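Local coordinates for protein transmembrane beta-barrels (Synthetic construct, PDB 6X9Z) that is a de novo designed eight-stranded antiparallel beta-barrel made to span a lipid membrane, with no known natural function, at residues A[17-28]-A[40-51]; A[95-103]-A[114-122]. One frame throughout, in Å; residues are numbered along the deposited sequence.

Interaction 1 (A[17-28]-A[40-51]); sequences NTDNTVDVVGGA and VGYGWNNSSLNF
The Trp44 ring meets Val24 at its edge: Val24 CG2 lies near the ring plane, 3.4 Å from Trp44 CE3. The two side chains run side by side. One face of the indole takes the backbone N of Asn46, offset toward the rim, and Asn50 OD1 sits in plane at the edge. The Phe51 ring is on the other side of the sheet. Gly43 CA lies 3.6 Å above the plane of one of its faces, offset toward the rim. Val25 CG2 approaches this ring obliquely, 3.7 Å from Phe51 CZ.

The Asn45 amide is the polar centre. Its CG is anti to the backbone N (chi1 -178°), which carries the amide toward strand 22-28. Both of its N-H bonds are used, each with the partner in the amide plane. Asn45 ND2 gives one to Asp23 OD2 (2.9 Å), from above the carboxylate plane, and one to Thr21 OG1 (3.2 Å), almost straight at 176°. Asn45 OD1 accepts from Ser47 N in an Asx turn. Asn46 OD1 receives Val22 N at 2.7 Å, from above its carbonyl plane.

Backbone bonds pair Val24 with Trp44, Gly26 with Tyr42 and Ala28 with Val40. Gly27 and Gly41 bring their CA atoms to 3.6 Å. A G1 beta bulge at Asn45 belongs to the following turn, into strand 49-59. Strands 22-31 and 36-45 themselves form an antiparallel hairpin of the beta-barrel.

Interaction 2 (A[95-103]-A[114-122]); sequences SPNLALMVE and VAIGIAYKV
Tyr120 and Asn97 cross at the open end of an antiparallel beta hairpin, made by the last two strands of the barrel. The amide and ring planes stand 45° apart, and the Asn97 side chain lies over one face of the phenol ring. Lys121 N donates to Asn97 O at 3.0 Å, nearly straight at 172°.

Further along, apolar side chains line the outer surface. Leu98 and Ile118 cross at a slant, with Leu98 CD1 3.8 Å from Ile118 CB. Leu98 CG sits opposite the backbone N (chi1 -176°), which sends CD1 toward the neighbouring strand. Ile118 also uses CG2, which faces Leu100 CD2 at 4.2 Å. Val102 CG1 and Ile116 CG2 meet obliquely in the same way, at 4.0 Å. These aliphatic groups, several of them on the surface, would suit a lipid-facing wall.

The opposite face holds Ala99, Met101, Glu103, Ala115 and Ala119. Ala99 and Ala119 are small, and their CB atoms lie 4.3 Å apart. Met101 has an extended chain that leads away from strand 114-121 to Val13 and Leu91. Glu103 also extends away, and its OE1 is hydrogen-bonded to Tyr69 OH. Paired backbone bonds join Met101 with Gly117 and Glu103 with Ala115. Met101 CB lies against the Gly117 carbonyl, 3.5 Å from Gly117 O.

Overall arrangement
Interaction 1 (17-28 with 40-51) comes first along the chain and closes before interaction 2 (95-103 with 114-122) begins. Their centres are about 17 Å apart, and their nearest atoms are about 5 Å apart without touching. Both belong to one antiparallel sheet of eight strands, closed into a barrel. Interaction 1 joins strands 22-31 and 36-45 and also reaches the start of strand 49-59; interaction 2 joins strands 98-106 and 112-121. Strand 8-17 lies between the two hairpins, with backbone bonds to strand 22-31 on one side and to strand 112-121 on the other. Both contacts are therefore part of one continuous wall, and the seam of the barrel closes beside interaction 2.

Interaction 1 (A[17-28]-A[40-51])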
loop_
_atom_site.group_PDB
_atom_site.type_symbol
_atom_site.label_atom_id
_atom_site.label_comp_id
_atom_site.label_asym_id
_atom_site.label_seq_id
_atom_site.Cartn_x
_atom_site.Cartn_y
_atom_site.Cartn_z
ATOM N N ASN A 17 11.562 4.835 -6.384
ATOM C CA ASN A 17 11.269 4.379 -7.733
ATOM C C ASN A 17 12.548 4.220 -8.548
ATOM O O ASN A 17 13.581 4.828 -8.258
ATOM C CB ASN A 17 10.332 5.359 -8.441
ATOM C CG ASN A 17 9.053 5.615 -7.667
ATOM O OD1 ASN A 17 8.058 4.909 -7.836
ATOM N ND2 ASN A 17 9.068 6.636 -6.820
ATOM N N THR A 18 12.450 3.412 -9.608
ATOM C CA THR A 18 13.604 3.126 -10.452
ATOM C C THR A 18 14.067 4.339 -11.250
ATOM O O THR A 18 15.200 4.339 -11.746
ATOM C CB THR A 18 13.288 1.967 -11.401
ATOM O OG1 THR A 18 12.015 2.184 -12.021
ATOM C CG2 THR A 18 13.266 0.647 -10.644
ATOM N N ASP A 19 13.232 5.370 -11.383
ATOM C CA ASP A 19 13.630 6.605 -12.045
ATOM C C ASP A 19 14.323 7.581 -11.097
ATOM O O ASP A 19 14.466 8.762 -11.436
ATOM C CB ASP A 19 12.419 7.273 -12.702
ATOM C CG ASP A 19 11.364 7.701 -11.695
ATOM O OD1 ASP A 19 11.484 7.339 -10.506
ATOM O OD2 ASP A 19 10.407 8.400 -12.095
ATOM N N ASN A 20 14.742 7.111 -9.921
ATOM C CA ASN A 20 15.434 7.924 -8.919
ATOM C C ASN A 20 14.557 9.052 -8.390
ATOM O O ASN A 20 15.058 10.080 -7.927
ATOM C CB ASN A 20 16.752 8.488 -9.457
ATOM C CG ASN A 20 17.728 7.405 -9.853
ATOM O OD1 ASN A 20 18.240 7.392 -10.976
ATOM N ND2 ASN A 20 17.997 6.489 -8.930
ATOM N N THR A 21 13.246 8.878 -8.462
ATOM C CA THR A 21 12.326 9.715 -7.711
ATOM C C THR A 21 11.926 8.988 -6.431
ATOM O O THR A 21 12.215 7.804 -6.242
ATOM C CB THR A 21 11.098 10.077 -8.553
ATOM O OG1 THR A 21 10.317 8.903 -8.809
ATOM C CG2 THR A 21 11.527 10.697 -9.875
ATOM N N VAL A 22 11.268 9.720 -5.536
ATOM C CA VAL A 22 10.883 9.212 -4.223
ATOM C C VAL A 22 9.445 9.631 -3.957
ATOM O O VAL A 22 9.089 10.798 -4.156
ATOM C CB VAL A 22 11.818 9.737 -3.112
ATOM C CG1 VAL A 22 11.285 9.364 -1.738
ATOM C CG2 VAL A 22 13.234 9.200 -3.299
ATOM N N ASP A 23 8.618 8.680 -3.530
ATOM C CA ASP A 23 7.249 8.957 -3.120
ATOM C C ASP A 23 7.122 8.836 -1.609
ATOM O O ASP A 23 7.796 8.021 -0.975
ATOM C CB ASP A 23 6.243 7.994 -3.769
ATOM C CG ASP A 23 6.331 7.972 -5.284
ATOM O OD1 ASP A 23 7.050 7.104 -5.820
ATOM O OD2 ASP A 23 5.673 8.810 -5.940
ATOM N N VAL A 24 6.242 9.651 -1.041
ATOM C CA VAL A 24 5.726 9.450 0.307
ATOM C C VAL A 24 4.215 9.309 0.177
ATOM O O VAL A 24 3.551 10.191 -0.381
ATOM C CB VAL A 24 6.114 10.597 1.256
ATOM C CG1 VAL A 24 7.588 10.505 1.618
ATOM C CG2 VAL A 24 5.824 11.946 0.623
ATOM N N VAL A 25 3.681 8.188 0.652
ATOM C CA VAL A 25 2.274 7.863 0.480
ATOM C C VAL A 25 1.663 7.629 1.852
ATOM O O VAL A 25 2.181 6.834 2.647
ATOM C CB VAL A 25 2.078 6.634 -0.426
ATOM C CG1 VAL A 25 0.607 6.300 -0.566
ATOM C CG2 VAL A 25 2.697 6.880 -1.801
ATOM N N GLY A 26 0.572 8.336 2.131
ATOM C CA GLY A 26 -0.225 8.086 3.318
ATOM C C GLY A 26 -1.620 7.664 2.910
ATOM O O GLY A 26 -2.192 8.233 1.973
ATOM N N GLY A 27 -2.178 6.667 3.591
ATOM C CA GLY A 27 -3.485 6.168 3.209
ATOM C C GLY A 27 -4.092 5.148 4.154
ATOM O O GLY A 27 -3.746 5.111 5.340
ATOM N N ALA A 28 -4.986 4.305 3.638
ATOM C CA ALA A 28 -5.633 3.299 4.465
ATOM C C ALA A 28 -5.915 2.052 3.644
ATOM O O ALA A 28 -6.116 2.116 2.429
ATOM C CB ALA A 28 -6.933 3.829 5.077
ATOM N N VAL A 40 -6.990 3.113 -0.348
ATOM C CA VAL A 40 -6.989 4.499 -0.784
ATOM C C VAL A 40 -5.788 5.169 -0.143
ATOM O O VAL A 40 -5.360 4.803 0.957
ATOM C CB VAL A 40 -8.293 5.241 -0.416
ATOM C CG1 VAL A 40 -9.488 4.600 -1.111
ATOM C CG2 VAL A 40 -8.493 5.243 1.091
ATOM N N GLY A 41 -5.233 6.152 -0.843
ATOM C CA GLY A 41 -4.074 6.839 -0.322
ATOM C C GLY A 41 -3.723 8.089 -1.098
ATOM O O GLY A 41 -3.974 8.175 -2.303
ATOM N N TYR A 42 -3.157 9.070 -0.407
ATOM C CA TYR A 42 -2.678 10.302 -1.016
ATOM C C TYR A 42 -1.159 10.281 -0.977
ATOM O O TYR A 42 -0.564 10.021 0.077
ATOM C CB TYR A 42 -3.229 11.529 -0.289
ATOM C CG TYR A 42 -2.898 12.855 -0.943
ATOM C CD1 TYR A 42 -3.754 13.430 -1.873
ATOM C CD2 TYR A 42 -1.733 13.535 -0.622
ATOM C CE1 TYR A 42 -3.454 14.646 -2.469
ATOM C CE2 TYR A 42 -1.424 14.748 -1.211
ATOM C CZ TYR A 42 -2.290 15.300 -2.131
ATOM O OH TYR A 42 -1.987 16.509 -2.721
ATOM N N GLY A 43 -0.539 10.537 -2.123
ATOM C CA GLY A 43 0.898 10.440 -2.225
ATOM C C GLY A 43 1.523 11.664 -2.854
ATOM O O GLY A 43 0.877 12.392 -3.615
ATOM N N TRP A 44 2.788 11.896 -2.530
ATOM C CA TRP A 44 3.560 12.995 -3.084
ATOM C C TRP A 44 4.867 12.443 -3.631
ATOM O O TRP A 44 5.547 11.668 -2.952
ATOM C CB TRP A 44 3.826 14.069 -2.024
ATOM C CG TRP A 44 4.780 15.125 -2.473
ATOM C CD1 TRP A 44 4.493 16.224 -3.225
ATOM C CD2 TRP A 44 6.183 15.184 -2.193
ATOM N NE1 TRP A 44 5.632 16.966 -3.434
ATOM C CE2 TRP A 44 6.683 16.347 -2.810
ATOM C CE3 TRP A 44 7.064 14.368 -1.480
ATOM C CZ2 TRP A 44 8.025 16.711 -2.737
ATOM C CZ3 TRP A 44 8.394 14.728 -1.412
ATOM C CH2 TRP A 44 8.863 15.890 -2.034
ATOM N N ASN A 45 5.204 12.832 -4.858
ATOM C CA ASN A 45 6.440 12.428 -5.510
ATOM C C ASN A 45 7.374 13.627 -5.569
ATOM O O ASN A 45 6.948 14.740 -5.888
ATOM C CB ASN A 45 6.155 11.887 -6.917
ATOM C CG ASN A 45 7.408 11.396 -7.630
ATOM O OD1 ASN A 45 8.081 12.156 -8.325
ATOM N ND2 ASN A 45 7.707 10.112 -7.480
ATOM N N ASN A 46 8.651 13.401 -5.247
ATOM C CA ASN A 46 9.598 14.511 -5.171
ATOM C C ASN A 46 9.885 15.148 -6.519
ATOM O O ASN A 46 10.799 15.972 -6.597
ATOM C CB ASN A 46 10.909 14.055 -4.526
ATOM C CG ASN A 46 11.631 13.015 -5.347
ATOM O OD1 ASN A 46 11.041 12.368 -6.209
ATOM N ND2 ASN A 46 12.915 12.835 -5.072
ATOM N N SER A 47 9.170 14.797 -7.586
ATOM C CA SER A 47 9.225 15.542 -8.834
ATOM C C SER A 47 8.069 16.528 -8.955
ATOM O O SER A 47 7.754 16.969 -10.067
ATOM C CB SER A 47 9.245 14.586 -10.028
ATOM O OG SER A 47 8.026 13.874 -10.140
ATOM N N SER A 48 7.444 16.885 -7.827
ATOM C CA SER A 48 6.303 17.803 -7.770
ATOM C C SER A 48 5.117 17.240 -8.558
ATOM O O SER A 48 4.747 17.706 -9.640
ATOM C CB SER A 48 6.689 19.208 -8.252
ATOM O OG SER A 48 7.016 20.030 -7.147
ATOM N N LEU A 49 4.523 16.210 -7.954
ATOM C CA LEU A 49 3.445 15.455 -8.587
ATOM C C LEU A 49 2.686 14.753 -7.461
ATOM O O LEU A 49 3.176 13.763 -6.912
ATOM C CB LEU A 49 4.001 14.463 -9.598
ATOM C CG LEU A 49 3.016 13.546 -10.325
ATOM C CD1 LEU A 49 2.203 14.339 -11.329
ATOM C CD2 LEU A 49 3.746 12.404 -11.017
ATOM N N ASN A 50 1.527 15.296 -7.104
ATOM C CA ASN A 50 0.617 14.657 -6.166
ATOM C C ASN A 50 -0.307 13.710 -6.918
ATOM O O ASN A 50 -0.600 13.911 -8.099
ATOM C CB ASN A 50 -0.218 15.696 -5.414
ATOM C CG ASN A 50 0.609 16.550 -4.472
ATOM O OD1 ASN A 50 1.532 16.064 -3.820
ATOM N ND2 ASN A 50 0.267 17.831 -4.384
ATOM N N PHE A 51 -0.777 12.676 -6.224
ATOM C CA PHE A 51 -1.682 11.730 -6.859
ATOM C C PHE A 51 -2.610 11.115 -5.823
ATOM O O PHE A 51 -2.218 10.869 -4.681
ATOM C CB PHE A 51 -0.922 10.621 -7.595
ATOM C CG PHE A 51 -0.106 9.748 -6.693
ATOM C CD1 PHE A 51 -0.645 8.597 -6.138
ATOM C CD2 PHE A 51 1.206 10.072 -6.402
ATOM C CE1 PHE A 51 0.107 7.793 -5.307
ATOM C CE2 PHE A 51 1.965 9.270 -5.574
ATOM C CZ PHE A 51 1.416 8.128 -5.025
#

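Interaction 2 (A[95-103]-A[114-122])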
loop_
_atom_site.group_PDB
_atom_site.type_symbol
_atom_site.label_atom_id
_atom_site.label_comp_id
_atom_site.label_asym_id
_atom_site.label_seq_id
_atom_site.Cartn_x
_atom_site.Cartn_y
_atom_site.Cartn_z
ATOM N N SER A 95 3.459 -5.151 16.936
ATOM C CA SER A 95 2.667 -4.982 18.145
ATOM C C SER A 95 1.212 -5.216 17.779
ATOM O O SER A 95 0.879 -5.357 16.596
ATOM C CB SER A 95 2.859 -3.583 18.748
ATOM O OG SER A 95 1.977 -2.655 18.143
ATOM N N PRO A 96 0.323 -5.301 18.770
ATOM C CA PRO A 96 -1.111 -5.346 18.449
ATOM C C PRO A 96 -1.591 -4.105 17.728
ATOM O O PRO A 96 -2.647 -4.141 17.080
ATOM C CB PRO A 96 -1.767 -5.488 19.827
ATOM C CG PRO A 96 -0.741 -6.193 20.638
ATOM C CD PRO A 96 0.572 -5.627 20.186
ATOM N N ASN A 97 -0.840 -3.011 17.813
ATOM C CA ASN A 97 -1.210 -1.749 17.207
ATOM C C ASN A 97 -0.444 -1.437 15.932
ATOM O O ASN A 97 -0.924 -0.637 15.121
ATOM C CB ASN A 97 -0.978 -0.607 18.207
ATOM C CG ASN A 97 -2.019 0.464 18.098
ATOM O OD1 ASN A 97 -2.902 0.390 17.246
ATOM N ND2 ASN A 97 -1.944 1.463 18.973
ATOM N N LEU A 98 0.719 -2.050 15.731
ATOM C CA LEU A 98 1.674 -1.591 14.737
ATOM C C LEU A 98 2.200 -2.754 13.910
ATOM O O LEU A 98 2.321 -3.884 14.391
ATOM C CB LEU A 98 2.844 -0.871 15.408
ATOM C CG LEU A 98 3.908 -0.228 14.517
ATOM C CD1 LEU A 98 3.300 0.848 13.638
ATOM C CD2 LEU A 98 5.005 0.338 15.389
ATOM N N ALA A 99 2.537 -2.449 12.660
ATOM C CA ALA A 99 3.117 -3.424 11.756
ATOM C C ALA A 99 4.085 -2.705 10.831
ATOM O O ALA A 99 3.861 -1.553 10.455
ATOM C CB ALA A 99 2.041 -4.151 10.943
ATOM N N LEU A 100 5.171 -3.390 10.488
ATOM C CA LEU A 100 6.111 -2.887 9.500
ATOM C C LEU A 100 5.663 -3.324 8.117
ATOM O O LEU A 100 5.211 -4.456 7.922
ATOM C CB LEU A 100 7.522 -3.393 9.780
ATOM C CG LEU A 100 7.974 -3.143 11.216
ATOM C CD1 LEU A 100 9.351 -3.720 11.429
ATOM C CD2 LEU A 100 7.936 -1.656 11.532
ATOM N N MET A 101 5.790 -2.416 7.159
ATOM C CA MET A 101 5.247 -2.608 5.824
ATOM C C MET A 101 6.374 -2.498 4.814
ATOM O O MET A 101 7.152 -1.541 4.847
ATOM C CB MET A 101 4.160 -1.575 5.538
ATOM C CG MET A 101 3.523 -1.678 4.171
ATOM S SD MET A 101 2.264 -0.400 4.022
ATOM C CE MET A 101 1.629 -0.721 2.384
ATOM N N VAL A 102 6.471 -3.487 3.937
ATOM C CA VAL A 102 7.394 -3.460 2.813
ATOM C C VAL A 102 6.621 -3.893 1.579
ATOM O O VAL A 102 5.780 -4.798 1.643
ATOM C CB VAL A 102 8.626 -4.359 3.041
ATOM C CG1 VAL A 102 9.382 -3.909 4.280
ATOM C CG2 VAL A 102 8.219 -5.818 3.163
ATOM N N GLU A 103 6.888 -3.229 0.464
ATOM C CA GLU A 103 6.094 -3.440 -0.733
ATOM C C GLU A 103 6.957 -3.209 -1.957
ATOM O O GLU A 103 7.598 -2.163 -2.081
ATOM C CB GLU A 103 4.888 -2.502 -0.755
ATOM C CG GLU A 103 4.132 -2.514 -2.058
ATOM C CD GLU A 103 2.867 -1.703 -1.982
ATOM O OE1 GLU A 103 2.249 -1.677 -0.895
ATOM O OE2 GLU A 103 2.497 -1.089 -3.004
ATOM N N VAL A 114 10.307 0.298 -4.668
ATOM C CA VAL A 114 10.347 -0.376 -3.379
ATOM C C VAL A 114 9.936 0.643 -2.331
ATOM O O VAL A 114 10.480 1.752 -2.293
ATOM C CB VAL A 114 11.737 -0.960 -3.082
ATOM C CG1 VAL A 114 11.820 -1.450 -1.646
ATOM C CG2 VAL A 114 12.040 -2.094 -4.051
ATOM N N ALA A 115 8.960 0.281 -1.505
ATOM C CA ALA A 115 8.437 1.170 -0.482
ATOM C C ALA A 115 8.470 0.475 0.870
ATOM O O ALA A 115 8.151 -0.714 0.978
ATOM C CB ALA A 115 7.008 1.618 -0.808
ATOM N N ILE A 116 8.878 1.223 1.893
ATOM C CA ILE A 116 8.891 0.753 3.269
ATOM C C ILE A 116 8.121 1.755 4.114
ATOM O O ILE A 116 8.068 2.949 3.803
ATOM C CB ILE A 116 10.323 0.567 3.811
ATOM C CG1 ILE A 116 11.086 1.891 3.745
ATOM C CG2 ILE A 116 11.051 -0.522 3.036
ATOM C CD1 ILE A 116 12.498 1.812 4.281
ATOM N N GLY A 117 7.515 1.259 5.184
ATOM C CA GLY A 117 6.708 2.114 6.029
ATOM C C GLY A 117 6.117 1.325 7.175
ATOM O O GLY A 117 6.533 0.202 7.461
ATOM N N ILE A 118 5.144 1.943 7.841
ATOM C CA ILE A 118 4.455 1.320 8.962
ATOM C C ILE A 118 2.964 1.292 8.662
ATOM O O ILE A 118 2.453 2.042 7.829
ATOM C CB ILE A 118 4.712 2.048 10.295
ATOM C CG1 ILE A 118 4.160 3.472 10.223
ATOM C CG2 ILE A 118 6.190 2.012 10.653
ATOM C CD1 ILE A 118 4.461 4.317 11.433
ATOM N N ALA A 119 2.266 0.411 9.371
ATOM C CA ALA A 119 0.825 0.257 9.231
ATOM C C ALA A 119 0.212 0.229 10.621
ATOM O O ALA A 119 0.487 -0.687 11.404
ATOM C CB ALA A 119 0.476 -1.010 8.447
ATOM N N TYR A 120 -0.600 1.237 10.924
ATOM C CA TYR A 120 -1.215 1.404 12.233
ATOM C C TYR A 120 -2.656 0.924 12.170
ATOM O O TYR A 120 -3.408 1.332 11.279
ATOM C CB TYR A 120 -1.160 2.871 12.659
ATOM C CG TYR A 120 -1.632 3.164 14.069
ATOM C CD1 TYR A 120 -2.958 3.493 14.328
ATOM C CD2 TYR A 120 -0.744 3.148 15.134
ATOM C CE1 TYR A 120 -3.388 3.781 15.616
ATOM C CE2 TYR A 120 -1.164 3.436 16.420
ATOM C CZ TYR A 120 -2.483 3.750 16.656
ATOM O OH TYR A 120 -2.881 4.031 17.944
ATOM N N LYS A 121 -3.036 0.067 13.114
ATOM C CA LYS A 121 -4.356 -0.551 13.120
ATOM C C LYS A 121 -5.292 0.285 13.986
ATOM O O LYS A 121 -5.121 0.356 15.207
ATOM C CB LYS A 121 -4.271 -1.988 13.625
ATOM C CG LYS A 121 -5.585 -2.738 13.552
ATOM C CD LYS A 121 -5.455 -4.165 14.066
ATOM C CE LYS A 121 -6.798 -4.881 14.003
ATOM N NZ LYS A 121 -6.686 -6.329 14.312
ATOM N N VAL A 122 -6.272 0.924 13.356
ATOM C CA VAL A 122 -7.228 1.750 14.085
ATOM C C VAL A 122 -8.518 0.975 14.327
ATOM O O VAL A 122 -8.612 0.202 15.281
ATOM C CB VAL A 122 -7.515 3.073 13.344
ATOM C CG1 VAL A 122 -6.390 4.071 13.575
ATOM C CG2 VAL A 122 -7.703 2.827 11.862
#